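Local coordinates for nuclear and cytoplasmic polyadenylated RNA-binding protein PUB1 (Saccharomyces cerevisiae, PDB 3MD1) that binds polyadenylated RNA with a preference for poly(U), and T-rich single-stranded DNA, here represented by its second RRM domain, at residues L9-R19 and Y28-D36. Residues are numbered along the deposited sequence; the frame is centred on the assembly and turned at random.
Sequences LNVNVDDETLR and YLSGHVMWD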
ATOM      1  N   LEU A   9       2.701  -4.989   6.120  1.00  7.91           N
ATOM      2  CA  LEU A   9       3.823  -5.221   5.224  1.00  9.16           C
ATOM      3  C   LEU A   9       4.964  -5.838   6.012  1.00  9.35           C
ATOM      4  O   LEU A   9       5.297  -5.376   7.104  1.00  9.93           O
ATOM      5  CB  LEU A   9       4.298  -3.920   4.561  1.00  8.69           C
ATOM      6  CG  LEU A   9       3.338  -3.149   3.650  1.00  8.78           C
ATOM      7  CD1 LEU A   9       3.996  -1.877   3.090  1.00  7.39           C
ATOM      8  CD2 LEU A   9       2.861  -4.035   2.517  1.00  8.96           C
ATOM      9  N   ASN A  10       5.550  -6.893   5.455  1.00 10.71           N
ATOM     10  CA  ASN A  10       6.854  -7.371   5.900  1.00 10.67           C
ATOM     11  C   ASN A  10       7.822  -6.189   5.940  1.00 10.94           C
ATOM     12  O   ASN A  10       7.838  -5.373   5.014  1.00  9.93           O
ATOM     13  CB  ASN A  10       7.356  -8.430   4.918  1.00 10.98           C
ATOM     14  CG  ASN A  10       8.530  -9.242   5.458  1.00 11.22           C
ATOM     15  OD1 ASN A  10       9.462  -8.703   6.057  1.00 11.14           O
ATOM     16  ND2 ASN A  10       8.494 -10.543   5.222  1.00 13.11           N
ATOM     17  N   VAL A  11       8.613  -6.080   7.004  1.00 11.31           N
ATOM     18  CA  VAL A  11       9.604  -4.992   7.086  1.00 12.57           C
ATOM     19  C   VAL A  11      10.667  -5.028   5.977  1.00 12.61           C
ATOM     20  O   VAL A  11      11.390  -4.037   5.787  1.00 12.52           O
ATOM     21  CB  VAL A  11      10.306  -4.898   8.465  1.00 12.96           C
ATOM     22  CG1 VAL A  11       9.324  -4.371   9.539  1.00 14.41           C
ATOM     23  CG2 VAL A  11      10.943  -6.232   8.851  1.00 13.40           C
ATOM     24  N   ASN A  12      10.762  -6.150   5.259  1.00 12.03           N
ATOM     25  CA  ASN A  12      11.657  -6.250   4.103  1.00 12.64           C
ATOM     26  C   ASN A  12      11.048  -5.708   2.804  1.00 12.35           C
ATOM     27  O   ASN A  12      11.703  -5.709   1.764  1.00 13.41           O
ATOM     28  CB  ASN A  12      12.188  -7.687   3.917  1.00 12.31           C
ATOM     29  CG  ASN A  12      11.158  -8.641   3.295  1.00 13.36           C
ATOM     30  OD1 ASN A  12      10.005  -8.279   3.046  1.00 13.25           O
ATOM     31  ND2 ASN A  12      11.579  -9.871   3.050  1.00 12.51           N
ATOM     32  N   VAL A  13       9.801  -5.240   2.868  1.00 12.90           N
ATOM     33  CA  VAL A  13       9.168  -4.671   1.682  1.00 12.54           C
ATOM     34  C   VAL A  13       9.609  -3.222   1.524  1.00 12.24           C
ATOM     35  O   VAL A  13       9.330  -2.385   2.386  1.00 12.35           O
ATOM     36  CB  VAL A  13       7.619  -4.769   1.739  1.00 12.05           C
ATOM     37  CG1 VAL A  13       6.983  -3.923   0.649  1.00 12.63           C
ATOM     38  CG2 VAL A  13       7.171  -6.233   1.603  1.00 11.89           C
ATOM     39  N   ASP A  14      10.328  -2.942   0.440  1.00 12.20           N
ATOM     40  CA  ASP A  14      10.735  -1.573   0.133  1.00 11.94           C
ATOM     41  C   ASP A  14       9.815  -0.974  -0.932  1.00 12.11           C
ATOM     42  O   ASP A  14       8.856  -1.627  -1.371  1.00 12.42           O
ATOM     43  CB  ASP A  14      12.213  -1.519  -0.304  1.00 12.31           C
ATOM     44  CG  ASP A  14      12.531  -2.460  -1.451  1.00 11.94           C
ATOM     45  OD1 ASP A  14      11.604  -3.053  -2.060  1.00 11.40           O
ATOM     46  OD2 ASP A  14      13.735  -2.613  -1.751  1.00 12.30           O
ATOM     47  N   ASP A  15      10.091   0.269  -1.329  1.00 12.47           N
ATOM     48  CA  ASP A  15       9.261   0.954  -2.321  1.00 12.60           C
ATOM     49  C   ASP A  15       9.135   0.132  -3.598  1.00 12.51           C
ATOM     50  O   ASP A  15       8.040  -0.022  -4.126  1.00 12.39           O
ATOM     51  CB  ASP A  15       9.828   2.336  -2.660  1.00 12.14           C
ATOM     52  CG  ASP A  15       9.559   3.367  -1.577  1.00 14.06           C
ATOM     53  OD1 ASP A  15       8.714   3.104  -0.696  1.00 13.49           O
ATOM     54  OD2 ASP A  15      10.195   4.448  -1.619  1.00 15.67           O
ATOM     55  N   GLU A  16      10.260  -0.401  -4.075  1.00 12.63           N
ATOM     56  CA  GLU A  16      10.281  -1.212  -5.298  1.00 13.06           C
ATOM     57  C   GLU A  16       9.329  -2.408  -5.224  1.00 13.17           C
ATOM     58  O   GLU A  16       8.556  -2.654  -6.153  1.00 13.62           O
ATOM     59  CB  GLU A  16      11.704  -1.678  -5.614  1.00 12.89           C
ATOM     60  CG  GLU A  16      11.857  -2.420  -6.936  1.00 14.09           C
ATOM     61  CD  GLU A  16      13.245  -3.007  -7.110  0.60 14.95           C
ATOM     62  OE1 GLU A  16      13.405  -3.932  -7.934  0.60 15.51           O
ATOM     63  OE2 GLU A  16      14.179  -2.547  -6.419  0.60 15.38           O
ATOM     64  N   THR A  17       9.386  -3.138  -4.111  1.00 13.51           N
ATOM     65  CA  THR A  17       8.522  -4.296  -3.884  1.00 13.61           C
ATOM     66  C   THR A  17       7.037  -3.912  -3.854  1.00 13.60           C
ATOM     67  O   THR A  17       6.202  -4.540  -4.521  1.00 13.17           O
ATOM     68  CB  THR A  17       8.954  -5.071  -2.603  1.00 13.48           C
ATOM     69  OG1 THR A  17      10.318  -5.508  -2.754  1.00 14.50           O
ATOM     70  CG2 THR A  17       8.061  -6.295  -2.380  1.00 13.86           C
ATOM     71  N   LEU A  18       6.713  -2.864  -3.102  1.00 13.60           N
ATOM     72  CA  LEU A  18       5.330  -2.401  -3.001  1.00 13.34           C
ATOM     73  C   LEU A  18       4.797  -1.930  -4.359  1.00 14.13           C
ATOM     74  O   LEU A  18       3.713  -2.336  -4.779  1.00 14.21           O
ATOM     75  CB  LEU A  18       5.185  -1.311  -1.937  1.00 13.32           C
ATOM     76  CG  LEU A  18       3.772  -0.726  -1.828  1.00 11.78           C
ATOM     77  CD1 LEU A  18       2.748  -1.755  -1.304  1.00 12.70           C
ATOM     78  CD2 LEU A  18       3.777   0.547  -0.992  1.00 10.99           C
ATOM     79  N   ARG A  19       5.579  -1.106  -5.057  1.00 14.56           N
ATOM     80  CA  ARG A  19       5.182  -0.606  -6.383  1.00 15.34           C
ATOM     81  C   ARG A  19       4.941  -1.717  -7.387  1.00 15.76           C
ATOM     82  O   ARG A  19       3.956  -1.680  -8.122  1.00 15.97           O
ATOM     83  CB  ARG A  19       6.217   0.369  -6.926  1.00 15.38           C
ATOM     84  CG  ARG A  19       6.181   1.701  -6.228  1.00 15.81           C
ATOM     85  CD  ARG A  19       7.500   2.401  -6.350  1.00 15.31           C
ATOM     86  NE  ARG A  19       7.486   3.639  -5.585  1.00 16.28           N
ATOM     87  CZ  ARG A  19       8.546   4.408  -5.367  1.00 15.27           C
ATOM     88  NH1 ARG A  19       9.737   4.063  -5.850  1.00 15.60           N
ATOM     89  NH2 ARG A  19       8.410   5.519  -4.654  1.00 14.52           N
ATOM     90  N   TYR A  28      -3.344   3.485 -11.540  1.00 15.28           N
ATOM     91  CA  TYR A  28      -2.217   3.566 -10.600  1.00 15.19           C
ATOM     92  C   TYR A  28      -1.334   4.770 -10.901  1.00 14.95           C
ATOM     93  O   TYR A  28      -1.016   5.050 -12.067  1.00 14.91           O
ATOM     94  CB  TYR A  28      -1.380   2.281 -10.663  1.00 15.13           C
ATOM     95  CG  TYR A  28      -0.027   2.359  -9.971  1.00 14.63           C
ATOM     96  CD1 TYR A  28       0.107   2.028  -8.617  1.00 14.13           C
ATOM     97  CD2 TYR A  28       1.120   2.755 -10.669  1.00 14.08           C
ATOM     98  CE1 TYR A  28       1.347   2.092  -7.983  1.00 15.16           C
ATOM     99  CE2 TYR A  28       2.364   2.820 -10.042  1.00 15.40           C
ATOM    100  CZ  TYR A  28       2.469   2.483  -8.706  1.00 15.01           C
ATOM    101  OH  TYR A  28       3.680   2.538  -8.080  1.00 16.27           O
ATOM    102  N   LEU A  29      -0.930   5.460  -9.839  1.00 14.56           N
ATOM    103  CA  LEU A  29      -0.050   6.618  -9.933  1.00 14.63           C
ATOM    104  C   LEU A  29       1.296   6.380  -9.272  1.00 14.67           C
ATOM    105  O   LEU A  29       2.346   6.666  -9.865  1.00 15.61           O
ATOM    106  CB  LEU A  29      -0.713   7.843  -9.299  1.00 14.55           C
ATOM    107  CG  LEU A  29      -1.833   8.536 -10.069  1.00 14.56           C
ATOM    108  CD1 LEU A  29      -2.520   9.554  -9.166  1.00 14.42           C
ATOM    109  CD2 LEU A  29      -1.282   9.217 -11.334  1.00 12.57           C
ATOM    110  N   SER A  30       1.265   5.885  -8.034  1.00 13.95           N
ATOM    111  CA  SER A  30       2.463   5.831  -7.197  1.00 13.85           C
ATOM    112  C   SER A  30       2.282   4.927  -5.982  1.00 12.98           C
ATOM    113  O   SER A  30       1.158   4.577  -5.618  1.00 12.62           O
ATOM    114  CB  SER A  30       2.818   7.247  -6.726  1.00 13.90           C
ATOM    115  OG  SER A  30       1.697   7.844  -6.091  1.00 17.10           O
ATOM    116  N   GLY A  31       3.396   4.549  -5.360  1.00 12.44           N
ATOM    117  CA  GLY A  31       3.376   3.822  -4.082  1.00 12.22           C
ATOM    118  C   GLY A  31       4.555   4.175  -3.189  1.00 11.60           C
ATOM    119  O   GLY A  31       5.648   4.450  -3.688  1.00 12.34           O
ATOM    120  N   HIS A  32       4.335   4.184  -1.872  1.00 11.05           N
ATOM    121  CA  HIS A  32       5.399   4.495  -0.891  1.00 10.65           C
ATOM    122  C   HIS A  32       5.283   3.646   0.362  1.00 10.80           C
ATOM    123  O   HIS A  32       4.196   3.515   0.936  1.00 10.51           O
ATOM    124  CB  HIS A  32       5.335   5.957  -0.427  1.00 10.71           C
ATOM    125  CG  HIS A  32       5.557   6.953  -1.508  1.00 11.24           C
ATOM    126  ND1 HIS A  32       4.519   7.529  -2.210  1.00 12.43           N
ATOM    127  CD2 HIS A  32       6.694   7.493  -1.999  1.00 12.90           C
ATOM    128  CE1 HIS A  32       5.012   8.375  -3.096  1.00 10.69           C
ATOM    129  NE2 HIS A  32       6.327   8.380  -2.983  1.00 14.46           N
ATOM    130  N   VAL A  33       6.409   3.098   0.808  1.00 10.37           N
ATOM    131  CA  VAL A  33       6.461   2.432   2.099  1.00 10.27           C
ATOM    132  C   VAL A  33       6.843   3.459   3.149  1.00 10.59           C
ATOM    133  O   VAL A  33       7.823   4.189   2.972  1.00 10.32           O
ATOM    134  CB  VAL A  33       7.488   1.269   2.123  1.00 10.41           C
ATOM    135  CG1 VAL A  33       7.608   0.688   3.514  1.00 11.26           C
ATOM    136  CG2 VAL A  33       7.097   0.185   1.152  1.00 10.97           C
ATOM    137  N   MET A  34       6.075   3.517   4.235  1.00 10.21           N
ATOM    138  CA  MET A  34       6.382   4.409   5.358  1.00 10.68           C
ATOM    139  C   MET A  34       7.491   3.884   6.245  1.00 10.49           C
ATOM    140  O   MET A  34       7.551   2.702   6.578  1.00 10.71           O
ATOM    141  CB  MET A  34       5.141   4.682   6.205  1.00 10.92           C
ATOM    142  CG  MET A  34       4.003   5.237   5.409  1.00 12.59           C
ATOM    143  SD  MET A  34       4.529   6.691   4.513  1.00 18.16           S
ATOM    144  CE  MET A  34       4.672   7.832   5.876  1.00 13.44           C
ATOM    145  N   TRP A  35       8.382   4.781   6.640  1.00 11.23           N
ATOM    146  CA  TRP A  35       9.478   4.396   7.518  1.00 10.85           C
ATOM    147  C   TRP A  35       9.700   5.477   8.552  1.00 10.94           C
ATOM    148  O   TRP A  35       9.331   6.645   8.344  1.00 10.15           O
ATOM    149  CB  TRP A  35      10.763   4.114   6.737  1.00 11.35           C
ATOM    150  CG  TRP A  35      11.196   5.223   5.814  1.00 10.94           C
ATOM    151  CD1 TRP A  35      10.701   5.497   4.568  1.00 13.54           C
ATOM    152  CD2 TRP A  35      12.244   6.163   6.046  1.00 12.44           C
ATOM    153  NE1 TRP A  35      11.368   6.568   4.020  1.00 13.81           N
ATOM    154  CE2 TRP A  35      12.317   7.000   4.909  1.00 11.62           C
ATOM    155  CE3 TRP A  35      13.122   6.392   7.113  1.00 10.24           C
ATOM    156  CZ2 TRP A  35      13.245   8.036   4.802  1.00 11.79           C
ATOM    157  CZ3 TRP A  35      14.041   7.420   7.013  1.00 12.12           C
ATOM    158  CH2 TRP A  35      14.086   8.238   5.865  1.00 12.76           C
ATOM    159  N   ASP A  36      10.271   5.059   9.673  1.00 10.74           N
ATOM    160  CA  ASP A  36      10.455   5.922  10.832  1.00 11.30           C
ATOM    161  C   ASP A  36      11.683   6.810  10.609  1.00 11.41           C
ATOM    162  O   ASP A  36      12.810   6.312  10.556  1.00 11.94           O
ATOM    163  CB  ASP A  36      10.639   5.043  12.065  1.00 11.52           C
ATOM    164  CG  ASP A  36      10.821   5.833  13.344  1.00 12.83           C
ATOM    165  OD1 ASP A  36      11.363   6.957  13.327  1.00 14.29           O
ATOM    166  OD2 ASP A  36      10.416   5.312  14.403  1.00 15.80           O
TER
HETATM  167  O   HOH W   1      10.503   3.641   1.870  1.00 17.73           O
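D15 OD1 has two donors: the backbone N of V33, at 2.8 Å, nearly straight (176°) and almost along the C-O axis, and a water that also donates to V33 O. The carboxylate gets there because D15 CG sits beside its own backbone N (chi1 -76°), dropping from the first turn of helix 15-22 onto the sheet edge. One turn later R19 does the converse, giving NE to G31 O at 2.8 Å, with NH2 adding a weak second bond to the same oxygen, which lies at the edge of the guanidinium. D15 CB covers one face of that group, while D15 OD2 makes only a long ion pair with R19 NH2, well out of its plane. Beneath the bonds, V33 CG2 wedges under the helix start, 3.9 Å from L18 CB, and also meets L9 CD1, V13 CG1 and the carbonyl O of D14. L18 CD2 rests against H32 O, 3.6 Å away, and Y28 OH sits against R19 CG. With an alanine here instead of R19, G31 O would probably be left without its side-chain donors, and Y28 OH would lose its contact with CG. The helix start is itself capped: D14 OD1 accepts from T17 N and T17 OG1, which reach it from opposite faces of its plane. Helix segment 15-19, from the first helix of the RRM fold, runs at 135° to strand 28-35, an outermost strand whose other edge pairs with strand 45-50. Helix side chains thus take up a backbone N-H and a carbonyl on the edge turned away from that neighbour, fixing helix to sheet by polar bonds over a small apolar core.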